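Local coordinates for protein putative carbohydrate-active enzyme (Uncultured organism, PDB 5WH8) that probably hydrolyses O-glycosidic bonds of cellulose through this glycoside hydrolase family 5 domain, one part of a longer multi-modular cellulase, at residues K161-R172 / D197-M205. Numbering follows the deposited sequence.
With EDO (1,2-ethanediol), chain C.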
ATOM      1  N   LYS A 161     -13.919  11.525   5.584  1.00 11.56           N
ATOM      2  CA  LYS A 161     -13.236  12.459   6.487  1.00 12.83           C
ATOM      3  C   LYS A 161     -13.669  12.220   7.944  1.00 13.07           C
ATOM      4  O   LYS A 161     -12.838  12.270   8.852  1.00 13.87           O
ATOM      5  CB  LYS A 161     -13.502  13.916   6.047  1.00 13.94           C
ATOM      6  CG  LYS A 161     -12.723  14.980   6.780  1.00 16.45           C
ATOM      7  CD  LYS A 161     -12.865  16.318   6.070  1.00 15.28           C
ATOM      8  CE  LYS A 161     -11.995  17.401   6.676  1.00 23.87           C
ATOM      9  NZ  LYS A 161     -12.623  17.993   7.866  1.00 29.92           N
ATOM     10  N   GLU A 162     -14.948  11.921   8.170  1.00 12.47           N
ATOM     11  CA  GLU A 162     -15.408  11.625   9.521  1.00 13.23           C
ATOM     12  C   GLU A 162     -14.811  10.317  10.052  1.00 12.67           C
ATOM     13  O   GLU A 162     -14.445  10.234  11.217  1.00 13.00           O
ATOM     14  CB  GLU A 162     -16.941  11.591   9.571  1.00 14.69           C
ATOM     15  CG  GLU A 162     -17.501  13.018   9.443  1.00 24.53           C
ATOM     16  CD  GLU A 162     -19.014  13.122   9.552  1.00 29.23           C
ATOM     17  OE1 GLU A 162     -19.737  12.232   9.061  1.00 24.73           O
ATOM     18  OE2 GLU A 162     -19.479  14.129  10.129  1.00 31.64           O
ATOM     19  N   TYR A 163     -14.688   9.309   9.190  1.00 11.36           N
ATOM     20  CA  TYR A 163     -13.987   8.078   9.560  1.00 12.48           C
ATOM     21  C   TYR A 163     -12.550   8.378   9.969  1.00 12.62           C
ATOM     22  O   TYR A 163     -12.084   7.914  11.007  1.00 12.67           O
ATOM     23  CB  TYR A 163     -14.007   7.068   8.395  1.00 10.29           C
ATOM     24  CG  TYR A 163     -13.092   5.859   8.595  1.00 10.81           C
ATOM     25  CD1 TYR A 163     -13.494   4.792   9.373  1.00 11.58           C
ATOM     26  CD2 TYR A 163     -11.817   5.816   8.031  1.00 11.75           C
ATOM     27  CE1 TYR A 163     -12.675   3.696   9.566  1.00 10.03           C
ATOM     28  CE2 TYR A 163     -10.980   4.722   8.227  1.00 11.62           C
ATOM     29  CZ  TYR A 163     -11.414   3.674   9.000  1.00 10.69           C
ATOM     30  OH  TYR A 163     -10.617   2.573   9.233  1.00 11.92           O
ATOM     31  N   ALA A 164     -11.848   9.139   9.134  1.00 10.25           N
ATOM     32  CA  ALA A 164     -10.446   9.456   9.392  1.00 11.82           C
ATOM     33  C   ALA A 164     -10.288  10.264  10.683  1.00 14.45           C
ATOM     34  O   ALA A 164      -9.316  10.092  11.417  1.00 13.78           O
ATOM     35  CB  ALA A 164      -9.854  10.219   8.217  1.00 14.76           C
ATOM     36  N   GLU A 165     -11.231  11.161  10.951  1.00 11.89           N
ATOM     37  CA  GLU A 165     -11.154  11.973  12.162  1.00 16.04           C
ATOM     38  C   GLU A 165     -11.484  11.149  13.421  1.00 17.16           C
ATOM     39  O   GLU A 165     -11.195  11.593  14.543  1.00 15.23           O
ATOM     40  CB  GLU A 165     -12.058  13.203  12.000  1.00 14.66           C
ATOM     41  CG  GLU A 165     -11.457  14.205  11.011  1.00 14.75           C
ATOM     42  CD  GLU A 165     -12.344  15.382  10.656  1.00 21.82           C
ATOM     43  OE1 GLU A 165     -13.553  15.370  10.977  1.00 25.17           O
ATOM     44  OE2 GLU A 165     -11.816  16.320  10.022  1.00 24.13           O
ATOM     45  N   ALA A 166     -12.046   9.951  13.240  1.00 14.13           N
ATOM     46  CA  ALA A 166     -12.226   8.976  14.338  1.00 13.46           C
ATOM     47  C   ALA A 166     -10.970   8.130  14.569  1.00 19.37           C
ATOM     48  O   ALA A 166     -10.553   7.903  15.713  1.00 19.52           O
ATOM     49  CB  ALA A 166     -13.441   8.054  14.054  1.00 15.53           C
ATOM     50  N   VAL A 167     -10.366   7.655  13.489  1.00 14.06           N
ATOM     51  CA  VAL A 167      -9.221   6.747  13.592  1.00 11.38           C
ATOM     52  C   VAL A 167      -7.870   7.456  13.806  1.00 11.99           C
ATOM     53  O   VAL A 167      -7.022   6.952  14.539  1.00 13.59           O
ATOM     54  CB  VAL A 167      -9.147   5.833  12.308  1.00 13.79           C
ATOM     55  CG1 VAL A 167      -7.850   5.072  12.233  1.00 24.07           C
ATOM     56  CG2 VAL A 167     -10.361   4.871  12.261  1.00 15.80           C
ATOM     57  N   ILE A 168      -7.632   8.592  13.156  1.00 12.86           N
ATOM     58  CA  ILE A 168      -6.304   9.199  13.211  1.00 13.40           C
ATOM     59  C   ILE A 168      -5.935   9.623  14.643  1.00 12.50           C
ATOM     60  O   ILE A 168      -4.794   9.415  15.055  1.00 12.86           O
ATOM     61  CB  ILE A 168      -6.177  10.373  12.218  1.00 14.40           C
ATOM     62  CG1 ILE A 168      -6.138   9.793  10.784  1.00 12.72           C
ATOM     63  CG2 ILE A 168      -4.915  11.212  12.499  1.00 15.25           C
ATOM     64  CD1 ILE A 168      -6.136  10.836   9.703  1.00 14.58           C
ATOM     65  N   PRO A 169      -6.887  10.182  15.416  1.00 13.75           N
ATOM     66  CA  PRO A 169      -6.485  10.500  16.799  1.00 14.40           C
ATOM     67  C   PRO A 169      -6.090   9.274  17.632  1.00 14.14           C
ATOM     68  O   PRO A 169      -5.259   9.375  18.545  1.00 15.99           O
ATOM     69  CB  PRO A 169      -7.739  11.176  17.377  1.00 14.11           C
ATOM     70  CG  PRO A 169      -8.420  11.771  16.175  1.00 20.57           C
ATOM     71  CD  PRO A 169      -8.212  10.731  15.084  1.00 15.09           C
ATOM     72  N   VAL A 170      -6.693   8.134  17.336  1.00 13.05           N
ATOM     73  CA  VAL A 170      -6.382   6.885  18.029  1.00 12.41           C
ATOM     74  C   VAL A 170      -4.968   6.429  17.672  1.00 13.59           C
ATOM     75  O   VAL A 170      -4.221   5.939  18.523  1.00 14.02           O
ATOM     76  CB  VAL A 170      -7.408   5.799  17.672  1.00 16.10           C
ATOM     77  CG1 VAL A 170      -6.993   4.439  18.200  1.00 21.47           C
ATOM     78  CG2 VAL A 170      -8.797   6.184  18.200  1.00 18.41           C
ATOM     79  N   ILE A 171      -4.600   6.601  16.411  1.00 12.28           N
ATOM     80  CA  ILE A 171      -3.245   6.274  15.980  1.00 11.82           C
ATOM     81  C   ILE A 171      -2.214   7.259  16.566  1.00 14.07           C
ATOM     82  O   ILE A 171      -1.184   6.859  17.105  1.00 12.70           O
ATOM     83  CB  ILE A 171      -3.162   6.271  14.427  1.00 12.57           C
ATOM     84  CG1 ILE A 171      -3.941   5.069  13.876  1.00 13.78           C
ATOM     85  CG2 ILE A 171      -1.696   6.285  13.954  1.00 13.00           C
ATOM     86  CD1 ILE A 171      -4.016   5.052  12.329  1.00 13.01           C
ATOM     87  N   ARG A 172      -2.509   8.548  16.472  1.00 13.39           N
ATOM     88  CA  ARG A 172      -1.528   9.580  16.795  1.00 13.09           C
ATOM     89  C   ARG A 172      -1.287   9.710  18.301  1.00 15.01           C
ATOM     90  O   ARG A 172      -0.228  10.182  18.705  1.00 16.01           O
ATOM     91  CB  ARG A 172      -1.972  10.920  16.192  1.00 16.41           C
ATOM     92  CG  ARG A 172      -1.866  10.967  14.657  1.00 18.04           C
ATOM     93  CD  ARG A 172      -0.406  11.114  14.235  1.00 17.00           C
ATOM     94  NE  ARG A 172      -0.067  10.761  12.848  1.00 22.07           N
ATOM     95  CZ  ARG A 172      -0.097  11.595  11.818  1.00 20.12           C
ATOM     96  NH1 ARG A 172      -0.530  12.849  11.959  1.00 22.36           N
ATOM     97  NH2 ARG A 172       0.258  11.150  10.622  1.00 13.07           N
ATOM     98  N   ASP A 197     -11.499  19.842   0.805  1.00 15.18           N
ATOM     99  CA  ASP A 197     -11.666  19.921   2.251  1.00 18.12           C
ATOM    100  C   ASP A 197     -10.713  18.937   2.918  1.00 14.74           C
ATOM    101  O   ASP A 197     -11.149  17.954   3.490  1.00 14.42           O
ATOM    102  CB  ASP A 197     -13.118  19.608   2.627  1.00 16.46           C
ATOM    103  CG  ASP A 197     -13.434  19.870   4.098  1.00 21.59           C
ATOM    104  OD1 ASP A 197     -12.685  20.599   4.787  1.00 22.92           O
ATOM    105  OD2 ASP A 197     -14.467  19.347   4.562  1.00 27.10           O
ATOM    106  N   PRO A 198      -9.394  19.194   2.834  1.00 14.88           N
ATOM    107  CA  PRO A 198      -8.442  18.194   3.332  1.00 15.71           C
ATOM    108  C   PRO A 198      -8.407  18.050   4.844  1.00 16.31           C
ATOM    109  O   PRO A 198      -8.853  18.937   5.588  1.00 16.24           O
ATOM    110  CB  PRO A 198      -7.084  18.692   2.812  1.00 18.24           C
ATOM    111  CG  PRO A 198      -7.279  20.092   2.419  1.00 20.84           C
ATOM    112  CD  PRO A 198      -8.740  20.311   2.138  1.00 16.24           C
ATOM    113  N   LEU A 199      -7.879  16.910   5.287  1.00 15.44           N
ATOM    114  CA  LEU A 199      -7.615  16.664   6.711  1.00 14.48           C
ATOM    115  C   LEU A 199      -6.600  17.663   7.284  1.00 15.51           C
ATOM    116  O   LEU A 199      -5.688  18.104   6.578  1.00 16.17           O
ATOM    117  CB  LEU A 199      -7.100  15.233   6.916  1.00 15.35           C
ATOM    118  CG  LEU A 199      -8.084  14.131   6.556  1.00 17.21           C
ATOM    119  CD1 LEU A 199      -7.349  12.801   6.323  1.00 18.30           C
ATOM    120  CD2 LEU A 199      -9.086  14.005   7.689  1.00 18.33           C
ATOM    121  N   SER A 200      -6.754  18.024   8.558  1.00 16.14           N
ATOM    122  CA  SER A 200      -5.851  19.025   9.167  1.00 17.51           C
ATOM    123  C   SER A 200      -4.610  18.453   9.861  1.00 29.21           C
ATOM    124  O   SER A 200      -3.845  19.188  10.486  1.00 40.09           O
ATOM    125  CB  SER A 200      -6.627  19.883  10.178  1.00 20.87           C
ATOM    126  OG  SER A 200      -7.619  20.623   9.496  1.00 29.66           O
ATOM    127  N   TYR A 201      -4.395  17.152   9.740  1.00 19.40           N
ATOM    128  CA  TYR A 201      -3.280  16.486  10.406  1.00 14.08           C
ATOM    129  C   TYR A 201      -2.009  16.542   9.563  1.00 18.00           C
ATOM    130  O   TYR A 201      -2.088  16.595   8.339  1.00 18.65           O
ATOM    131  CB  TYR A 201      -3.628  15.016  10.680  1.00 16.69           C
ATOM    132  CG  TYR A 201      -4.911  14.806  11.442  1.00 17.14           C
ATOM    133  CD1 TYR A 201      -4.970  15.008  12.810  1.00 21.06           C
ATOM    134  CD2 TYR A 201      -6.069  14.396  10.789  1.00 22.42           C
ATOM    135  CE1 TYR A 201      -6.155  14.812  13.511  1.00 27.73           C
ATOM    136  CE2 TYR A 201      -7.239  14.192  11.473  1.00 24.58           C
ATOM    137  CZ  TYR A 201      -7.287  14.413  12.832  1.00 26.03           C
ATOM    138  OH  TYR A 201      -8.479  14.207  13.500  1.00 26.86           O
ATOM    139  N   ASP A 202      -0.848  16.494  10.220  1.00 17.64           N
ATOM    140  CA  ASP A 202       0.448  16.364   9.545  1.00 18.69           C
ATOM    141  C   ASP A 202       0.710  14.925   9.059  1.00 14.53           C
ATOM    142  O   ASP A 202       0.130  13.966   9.580  1.00 14.90           O
ATOM    143  CB  ASP A 202       1.604  16.755  10.487  1.00 24.92           C
ATOM    144  CG  ASP A 202       1.529  18.189  10.975  1.00 41.51           C
ATOM    145  OD1 ASP A 202       1.114  19.080  10.201  1.00 33.79           O
ATOM    146  OD2 ASP A 202       1.921  18.422  12.144  1.00 40.85           O
ATOM    147  N   ASN A 203       1.644  14.789   8.117  1.00 15.27           N
ATOM    148  CA  ASN A 203       2.130  13.478   7.643  1.00 12.77           C
ATOM    149  C   ASN A 203       0.970  12.603   7.181  1.00 11.86           C
ATOM    150  O   ASN A 203       0.863  11.434   7.557  1.00 13.85           O
ATOM    151  CB  ASN A 203       2.956  12.770   8.727  1.00 14.84           C
ATOM    152  CG  ASN A 203       4.355  13.304   8.824  1.00 26.42           C
ATOM    153  OD1 ASN A 203       4.950  13.705   7.823  1.00 23.27           O
ATOM    154  ND2 ASN A 203       4.885  13.350  10.039  1.00 24.82           N
ATOM    155  N   VAL A 204       0.119  13.185   6.340  1.00 10.66           N
ATOM    156  CA  VAL A 204      -0.984  12.460   5.711  1.00 12.03           C
ATOM    157  C   VAL A 204      -0.835  12.493   4.190  1.00 12.79           C
ATOM    158  O   VAL A 204      -0.542  13.537   3.589  1.00 13.91           O
ATOM    159  CB  VAL A 204      -2.372  13.038   6.115  1.00 12.61           C
ATOM    160  CG1 VAL A 204      -3.507  12.383   5.330  1.00 16.79           C
ATOM    161  CG2 VAL A 204      -2.598  12.860   7.607  1.00 14.34           C
ATOM    162  N   MET A 205      -1.046  11.329   3.576  1.00  8.89           N
ATOM    163  CA  MET A 205      -1.096  11.186   2.125  1.00 10.73           C
ATOM    164  C   MET A 205      -2.464  10.619   1.738  1.00 13.01           C
ATOM    165  O   MET A 205      -3.174  10.093   2.591  1.00  9.67           O
ATOM    166  CB  MET A 205       0.033  10.266   1.611  1.00  9.89           C
ATOM    167  CG  MET A 205       1.417  10.761   2.042  1.00 12.89           C
ATOM    168  SD  MET A 205       2.774   9.703   1.476  1.00 11.30           S
ATOM    169  CE  MET A 205       2.857  10.182  -0.236  1.00 14.30           C
TER
HETATM  170  C1  EDO C 402      -0.122  17.513   2.031  1.00 21.23           C
HETATM  171  O1  EDO C 402       1.030  17.078   2.764  1.00 25.33           O
HETATM  172  C2  EDO C 402      -1.282  16.582   2.348  1.00 21.83           C
HETATM  173  O2  EDO C 402      -1.165  15.371   1.587  1.00 13.37           O
HETATM  174  O   HOH W   1      -9.312  17.392   9.857  1.00 27.74           O
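I168 lays its CG2 methyl over the middle of the Y201 ring, 3.6 Å from the centroid and almost on the ring normal, a CH-pi contact. CG2 stands anti to the I168 backbone N, while CG1 carries CD1 past the rim of the ring (3.7 Å to Y201 CD2) and on to L199 CD1. Y201 can be followed outward: CB comes within 4.0 Å of R172 NH1, all six ring atoms lie within 4.0 Å of I168 CG2, and OH ends against the helix surface, 3.6 Å from P169 CG and close to E165 CA. E165 CG meets the ring at its edge. Next to it, L199 sets CD2 against K161 CG and A164 CB. K161 runs extended past D197, its CE close to D197 O, then turns at its last torsion (chi4 -82°) so that NZ forms a salt bridge with E165 OE2 (2.8 Å); a water ties the same oxygen to S200 N. At the helix end R172 bends at chi2 (-75°) and presents its guanidinium edge to the loop backbone. R172 NH1 donates to D202 O at 2.7 Å, NH2 adds weak bonds to D202 O and N203 O, and K178 O takes a further bond from NH2. Segment 197-205 packs along helix 157-172 as it leads into strand 204-211 of the TIM barrel; A164 and I168, which meet the loop, also touch strand 180-182, together with I171 and R172, and helix 122-135 flanks the helix at Y163 and V167.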